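Local coordinates for succinoglycan biosynthesis protein (Bacillus cereus ATCC 14579, PDB 2QGM) that probably acts as a secreted or membrane-anchored hydrolase of the erythromycin esterase family, with a possible part in succinoglycan biosynthesis, at residues V42-I45 against Q46-N50; V371-F374 against N375-L378; D423-L426 against L427-F430. All blocks are in the same frame, centred on the assembly; numbering follows the deposited sequence.

Overall arrangement
The three contacts are local ones, each at the end of a helix, and they follow one another across one side of the molecule. Interaction 1 closes helix 37-48, interaction 2 opens helix 374-380 and interaction 3 holds the single turn between strands 421-425 and 432-439. The centres of interactions 1 and 2 lie about 14 Å apart, and the two meet where Ile45 CD1 comes within 4.1 Å of Thr377 CG2. Interactions 2 and 3, with centres about 13 Å apart, meet through the Phe374 ring, whose CZ lies 3.4 Å from Leu426 N. Interactions 1 and 3 do not touch, their nearest atoms being about 8 Å apart, so interaction 2 bridges them.

Interaction 1: residues V42-I45 against Q46-N50; sequences VKSI and QSQAN
Gln46 and Lys43 run side by side and point the same way from the last turns of helix 37-48. Gln46 CB sits 3.3 Å from Val42 O, the carbonyl that also takes Gln46 N at 3.1 Å. With CG anti to the backbone N (chi1 174°) and the chain extended beyond it, the amide is carried out alongside the lysine. Gln46 CD lies 4.2 Å from Lys43 CE; at the tip, OE1 comes 3.7 Å from Lys43 CD and NE2 4.0 Å from Lys43 CE. The amide therefore packs on the methylenes of the lysine. The Gln46 side chain also touches Val381 and Pro382 in a nearby loop.

Toward the end of the helix the bonding weakens. Ser47 N still reaches Lys43 O at 3.1 Å, but Gln48 N bonds weakly to both Ser44 O and Ile45 O, the latter at 3.0 Å, and Ala49 N adds a weak bond to Ile45 O at 2.8 Å. Ser44 OG bonds to Ala397 N, joining this end to helix 395-402, while Ile45 packs on Leu388 and Trp400. Lys43 and Gln46 thus meet by van der Waals contact between amide and methylenes, and the weak bonds to Ile45 O mark the helix giving way to the loop before strand 50-51.

Interaction 2: residues V371-F374 against N375-L378; sequences VKSF and NYTL
Ser373 and Tyr376 meet through a capping bond at the start of helix 374-380. Ser373 OG accepts from Tyr376 N at 3.2 Å with an N-H...O angle of 155°, a classical N-cap in which a side chain takes up an amide of the first turn. The hydroxyl is brought there by a chi1 of 68°, which sets OG between the backbone N and the carbonyl carbon. The same OG is hydrogen-bonded to Asp370 O, tying the cap to the preceding loop. Ser373 O gathers weaker bonds: Thr377 N and Thr377 OG1 both lie 3.4 Å from it, and Tyr376 N is also a weak donor. One residue on, Leu378 N makes a firmer bond to Phe374 O at 2.9 Å.

The N-cap marks the passage from the loop after strand 363-366 into helix 374-380, which packs against helix 37-48 and strands 336-344 and 404-408.

Van der Waals contacts of polar oxygens with carbon form a second group. Ser373 OG meets the edge of the Tyr376 ring, near its plane, with CD2 3.6 Å away, and Leu378 CG packs 3.2 Å from Phe374 O. Among purely carbon contacts, Val371 CA lies 4.3 Å from Tyr376 CB. The Phe374 side chain leaves the turn to meet Trp400 edge to face, while Thr377 reaches Gln38 and Val42 of helix 37-48.

Interaction 3: residues D423-L426 against L427-F430; sequences DTSL and LEQF
A capped single turn of helix links strand 421-425 to the start of strand 432-439, and Ser425 is its N-cap residue. Ser425 OG accepts from Glu428 N at 3.2 Å, with an N-H...O angle of 154°. The hydroxyl stands roughly anti to its own backbone N (chi1 155°), which turns it over the first turn, where it also lies 3.4 Å from Glu428 CB. The same OG is hydrogen-bonded to Val401 O, its stronger partner, so the cap is fastened to helix 395-402 as well.

At the other end of the turn Leu426 O is gripped twice. Phe430 N approaches nearly along the C=O axis at 2.8 Å, a straight bond, whereas Gln429 N, 3.1 Å away, comes from above the carbonyl plane. Ser425 O receives a weak bond from Gln429 N. The helix thus ends as soon as it has begun, and Phe430 leaves helical geometry.

The side chains close over this backbone. Leu426 CD1 meets Phe430 CD2 at 3.9 Å, at the edge of the ring and near its plane, while Gln429 CB lies over one ring face, 3.8 Å above its centre. Both Leu426 and Phe430 also pack on Leu407 of the neighbouring strand 404-408. The extended Glu428 places OE1 3.5 Å from Ser425 CB and in a long, weak ion pair with Lys404. The short turn is therefore held by a side-chain cap on Glu428 N and by a doubly bonded carbonyl at Leu426, with leucine against the phenylalanine edge on its apolar side.

Interaction 1: residues V42-I45 against Q46-N50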
loop_
_atom_site.group_PDB
_atom_site.type_symbol
_atom_site.label_atom_id
_atom_site.label_comp_id
_atom_site.label_asym_id
_atom_site.label_seq_id
_atom_site.Cartn_x
_atom_site.Cartn_y
_atom_site.Cartn_z
ATOM N N VAL A 42 21.495 5.541 -20.966
ATOM C CA VAL A 42 20.311 4.816 -21.407
ATOM C C VAL A 42 20.741 3.431 -21.882
ATOM O O VAL A 42 19.992 2.463 -21.763
ATOM C CB VAL A 42 19.580 5.544 -22.569
ATOM C CG1 VAL A 42 18.529 4.630 -23.182
ATOM C CG2 VAL A 42 18.912 6.815 -22.053
ATOM N N LYS A 43 21.959 3.344 -22.407
ATOM C CA LYS A 43 22.482 2.080 -22.899
ATOM C C LYS A 43 22.812 1.144 -21.735
ATOM O O LYS A 43 22.616 -0.066 -21.824
ATOM C CB LYS A 43 23.739 2.322 -23.743
ATOM C CG LYS A 43 24.017 1.230 -24.757
ATOM C CD LYS A 43 22.902 1.160 -25.797
ATOM C CE LYS A 43 22.964 -0.124 -26.619
ATOM N NZ LYS A 43 24.231 -0.274 -27.396
ATOM N N SER A 44 23.305 1.719 -20.643
ATOM C CA SER A 44 23.684 0.959 -19.458
ATOM C C SER A 44 22.456 0.370 -18.760
ATOM O O SER A 44 22.487 -0.765 -18.286
ATOM C CB SER A 44 24.458 1.866 -18.489
ATOM O OG SER A 44 25.037 1.129 -17.422
ATOM N N ILE A 45 21.377 1.144 -18.710
ATOM C CA ILE A 45 20.144 0.691 -18.073
ATOM C C ILE A 45 19.510 -0.396 -18.933
ATOM O O ILE A 45 19.101 -1.442 -18.437
ATOM C CB ILE A 45 19.138 1.852 -17.918
ATOM C CG1 ILE A 45 19.790 3.009 -17.152
ATOM C CG2 ILE A 45 17.888 1.363 -17.186
ATOM C CD1 ILE A 45 18.976 4.298 -17.149
ATOM N N GLN A 46 19.427 -0.132 -20.232
ATOM C CA GLN A 46 18.857 -1.081 -21.186
ATOM C C GLN A 46 19.528 -2.452 -21.077
ATOM O O GLN A 46 18.859 -3.488 -21.073
ATOM C CB GLN A 46 19.046 -0.542 -22.603
ATOM C CG GLN A 46 18.642 -1.489 -23.722
ATOM C CD GLN A 46 19.215 -1.042 -25.060
ATOM O OE1 GLN A 46 19.357 0.154 -25.306
ATOM N NE2 GLN A 46 19.539 -1.993 -25.926
ATOM N N SER A 47 20.854 -2.447 -20.996
ATOM C CA SER A 47 21.628 -3.676 -20.910
ATOM C C SER A 47 21.417 -4.444 -19.609
ATOM O O SER A 47 21.568 -5.663 -19.559
ATOM C CB SER A 47 23.119 -3.363 -21.075
ATOM O OG SER A 47 23.904 -4.533 -20.919
ATOM N N GLN A 48 21.056 -3.730 -18.553
ATOM C CA GLN A 48 20.859 -4.367 -17.259
ATOM C C GLN A 48 19.399 -4.565 -16.869
ATOM O O GLN A 48 19.108 -5.153 -15.826
ATOM C CB GLN A 48 21.605 -3.557 -16.198
ATOM C CG GLN A 48 23.112 -3.527 -16.446
ATOM C CD GLN A 48 23.860 -2.637 -15.480
ATOM O OE1 GLN A 48 24.150 -1.472 -15.777
ATOM N NE2 GLN A 48 24.179 -3.177 -14.314
ATOM N N ALA A 49 18.487 -4.097 -17.717
ATOM C CA ALA A 49 17.057 -4.228 -17.446
ATOM C C ALA A 49 16.513 -5.582 -17.925
ATOM O O ALA A 49 17.107 -6.228 -18.790
ATOM C CB ALA A 49 16.292 -3.076 -18.134
ATOM N N ASN A 50 15.399 -6.014 -17.335
ATOM C CA ASN A 50 14.741 -7.258 -17.723
ATOM C C ASN A 50 13.377 -6.831 -18.244
ATOM O O ASN A 50 12.493 -6.461 -17.467
ATOM C CB ASN A 50 14.575 -8.187 -16.521
ATOM C CG ASN A 50 15.901 -8.623 -15.944
ATOM O OD1 ASN A 50 16.637 -9.403 -16.560
ATOM N ND2 ASN A 50 16.224 -8.116 -14.766
#

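Interaction 2: residues V371-F374 against N375-L378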
loop_
_atom_site.group_PDB
_atom_site.type_symbol
_atom_site.label_atom_id
_atom_site.label_comp_id
_atom_site.label_asym_id
_atom_site.label_seq_id
_atom_site.Cartn_x
_atom_site.Cartn_y
_atom_site.Cartn_z
ATOM N N VAL A 371 12.478 16.666 -18.504
ATOM C CA VAL A 371 13.584 15.981 -19.169
ATOM C C VAL A 371 14.762 15.599 -18.276
ATOM O O VAL A 371 15.691 14.922 -18.723
ATOM C CB VAL A 371 14.114 16.827 -20.339
ATOM C CG1 VAL A 371 12.960 17.230 -21.240
ATOM C CG2 VAL A 371 14.849 18.049 -19.810
ATOM N N LYS A 372 14.727 16.024 -17.021
ATOM C CA LYS A 372 15.802 15.714 -16.087
ATOM C C LYS A 372 15.455 14.552 -15.149
ATOM O O LYS A 372 16.339 13.961 -14.528
ATOM C CB LYS A 372 16.139 16.958 -15.266
ATOM C CG LYS A 372 17.364 17.718 -15.754
ATOM C CD LYS A 372 18.621 16.908 -15.484
ATOM C CE LYS A 372 19.871 17.760 -15.627
ATOM N NZ LYS A 372 21.114 16.993 -15.324
ATOM N N SER A 373 14.173 14.211 -15.071
ATOM C CA SER A 373 13.708 13.141 -14.184
ATOM C C SER A 373 14.150 11.719 -14.536
ATOM O O SER A 373 14.481 11.413 -15.685
ATOM C CB SER A 373 12.180 13.165 -14.106
ATOM O OG SER A 373 11.597 12.790 -15.342
ATOM N N PHE A 374 14.147 10.848 -13.531
ATOM C CA PHE A 374 14.496 9.445 -13.744
ATOM C C PHE A 374 13.478 8.901 -14.741
ATOM O O PHE A 374 13.801 8.081 -15.595
ATOM C CB PHE A 374 14.361 8.648 -12.439
ATOM C CG PHE A 374 15.363 9.017 -11.391
ATOM C CD1 PHE A 374 16.700 8.643 -11.519
ATOM C CD2 PHE A 374 14.972 9.727 -10.259
ATOM C CE1 PHE A 374 17.630 8.969 -10.534
ATOM C CE2 PHE A 374 15.892 10.059 -9.266
ATOM C CZ PHE A 374 17.226 9.676 -9.407
ATOM N N ASN A 375 12.243 9.382 -14.611
ATOM C CA ASN A 375 11.131 8.951 -15.451
ATOM C C ASN A 375 11.324 9.138 -16.945
ATOM O O ASN A 375 11.035 8.237 -17.731
ATOM C CB ASN A 375 9.861 9.663 -15.000
ATOM C CG ASN A 375 9.491 9.317 -13.575
ATOM O OD1 ASN A 375 8.757 8.359 -13.322
ATOM N ND2 ASN A 375 10.019 10.082 -12.630
ATOM N N TYR A 376 11.805 10.302 -17.354
ATOM C CA TYR A 376 11.997 10.514 -18.773
ATOM C C TYR A 376 13.190 9.754 -19.319
ATOM O O TYR A 376 13.189 9.350 -20.479
ATOM C CB TYR A 376 12.059 12.012 -19.072
ATOM C CG TYR A 376 10.675 12.524 -19.408
ATOM C CD1 TYR A 376 10.163 12.381 -20.695
ATOM C CD2 TYR A 376 9.832 13.031 -18.419
ATOM C CE1 TYR A 376 8.844 12.716 -20.994
ATOM C CE2 TYR A 376 8.510 13.371 -18.705
ATOM C CZ TYR A 376 8.022 13.205 -19.994
ATOM O OH TYR A 376 6.708 13.488 -20.281
ATOM N N THR A 377 14.195 9.533 -18.479
ATOM C CA THR A 377 15.366 8.778 -18.909
ATOM C C THR A 377 14.938 7.323 -19.100
ATOM O O THR A 377 15.367 6.652 -20.037
ATOM C CB THR A 377 16.507 8.838 -17.862
ATOM O OG1 THR A 377 16.956 10.193 -17.712
ATOM C CG2 THR A 377 17.678 7.974 -18.302
ATOM N N LEU A 378 14.075 6.841 -18.211
ATOM C CA LEU A 378 13.586 5.470 -18.298
ATOM C C LEU A 378 12.765 5.289 -19.572
ATOM O O LEU A 378 12.744 4.205 -20.163
ATOM C CB LEU A 378 12.726 5.132 -17.075
ATOM C CG LEU A 378 13.450 4.940 -15.736
ATOM C CD1 LEU A 378 12.416 4.793 -14.611
ATOM C CD2 LEU A 378 14.342 3.707 -15.805
#

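Interaction 3: residues D423-L426 against L427-F430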
loop_
_atom_site.group_PDB
_atom_site.type_symbol
_atom_site.label_atom_id
_atom_site.label_comp_id
_atom_site.label_asym_id
_atom_site.label_seq_id
_atom_site.Cartn_x
_atom_site.Cartn_y
_atom_site.Cartn_z
ATOM N N ASP A 423 13.128 16.026 -6.017
ATOM C CA ASP A 423 14.546 15.728 -6.105
ATOM C C ASP A 423 14.969 14.684 -5.077
ATOM O O ASP A 423 14.842 14.890 -3.869
ATOM C CB ASP A 423 15.358 17.009 -5.921
ATOM C CG ASP A 423 16.826 16.804 -6.213
ATOM O OD1 ASP A 423 17.494 16.111 -5.419
ATOM O OD2 ASP A 423 17.307 17.325 -7.240
ATOM N N THR A 424 15.477 13.560 -5.572
ATOM C CA THR A 424 15.914 12.471 -4.712
ATOM C C THR A 424 16.677 11.426 -5.526
ATOM O O THR A 424 16.870 11.585 -6.730
ATOM C CB THR A 424 14.700 11.791 -4.026
ATOM O OG1 THR A 424 15.158 10.788 -3.113
ATOM C CG2 THR A 424 13.796 11.146 -5.067
ATOM N N SER A 425 17.108 10.364 -4.853
ATOM C CA SER A 425 17.833 9.279 -5.499
ATOM C C SER A 425 16.892 8.101 -5.671
ATOM O O SER A 425 16.144 7.762 -4.750
ATOM C CB SER A 425 19.033 8.867 -4.647
ATOM O OG SER A 425 19.418 7.532 -4.902
ATOM N N LEU A 426 16.929 7.469 -6.839
ATOM C CA LEU A 426 16.046 6.332 -7.096
ATOM C C LEU A 426 16.362 5.130 -6.206
ATOM O O LEU A 426 15.451 4.552 -5.621
ATOM C CB LEU A 426 16.112 5.935 -8.572
ATOM C CG LEU A 426 14.948 5.050 -9.033
ATOM C CD1 LEU A 426 13.634 5.839 -9.041
ATOM C CD2 LEU A 426 15.261 4.517 -10.424
ATOM N N LEU A 427 17.639 4.757 -6.105
ATOM C CA LEU A 427 18.040 3.625 -5.267
ATOM C C LEU A 427 17.720 3.905 -3.795
ATOM O O LEU A 427 17.406 2.996 -3.026
ATOM C CB LEU A 427 19.540 3.355 -5.409
ATOM C CG LEU A 427 20.089 2.315 -4.430
ATOM C CD1 LEU A 427 19.458 0.943 -4.709
ATOM C CD2 LEU A 427 21.600 2.248 -4.548
ATOM N N GLU A 428 17.815 5.174 -3.417
ATOM C CA GLU A 428 17.535 5.614 -2.057
ATOM C C GLU A 428 16.113 5.232 -1.664
ATOM O O GLU A 428 15.839 4.892 -0.510
ATOM C CB GLU A 428 17.701 7.138 -1.985
ATOM C CG GLU A 428 17.532 7.758 -0.610
ATOM C CD GLU A 428 17.607 9.277 -0.655
ATOM O OE1 GLU A 428 18.504 9.808 -1.344
ATOM O OE2 GLU A 428 16.778 9.943 0.003
ATOM N N GLN A 429 15.215 5.287 -2.642
ATOM C CA GLN A 429 13.807 4.991 -2.420
ATOM C C GLN A 429 13.383 3.567 -2.745
ATOM O O GLN A 429 12.613 2.964 -1.998
ATOM C CB GLN A 429 12.948 5.952 -3.253
ATOM C CG GLN A 429 13.349 7.408 -3.101
ATOM C CD GLN A 429 13.161 7.901 -1.695
ATOM O OE1 GLN A 429 13.624 8.995 -1.337
ATOM N NE2 GLN A 429 12.475 7.112 -0.880
ATOM N N PHE A 430 13.891 3.023 -3.851
ATOM C CA PHE A 430 13.485 1.690 -4.282
ATOM C C PHE A 430 14.614 0.713 -4.607
ATOM O O PHE A 430 15.591 1.069 -5.272
ATOM C CB PHE A 430 12.592 1.811 -5.524
ATOM C CG PHE A 430 11.539 2.898 -5.432
ATOM C CD1 PHE A 430 10.563 2.873 -4.436
ATOM C CD2 PHE A 430 11.501 3.926 -6.378
ATOM C CE1 PHE A 430 9.565 3.849 -4.385
ATOM C CE2 PHE A 430 10.507 4.907 -6.336
ATOM C CZ PHE A 430 9.533 4.870 -5.336
#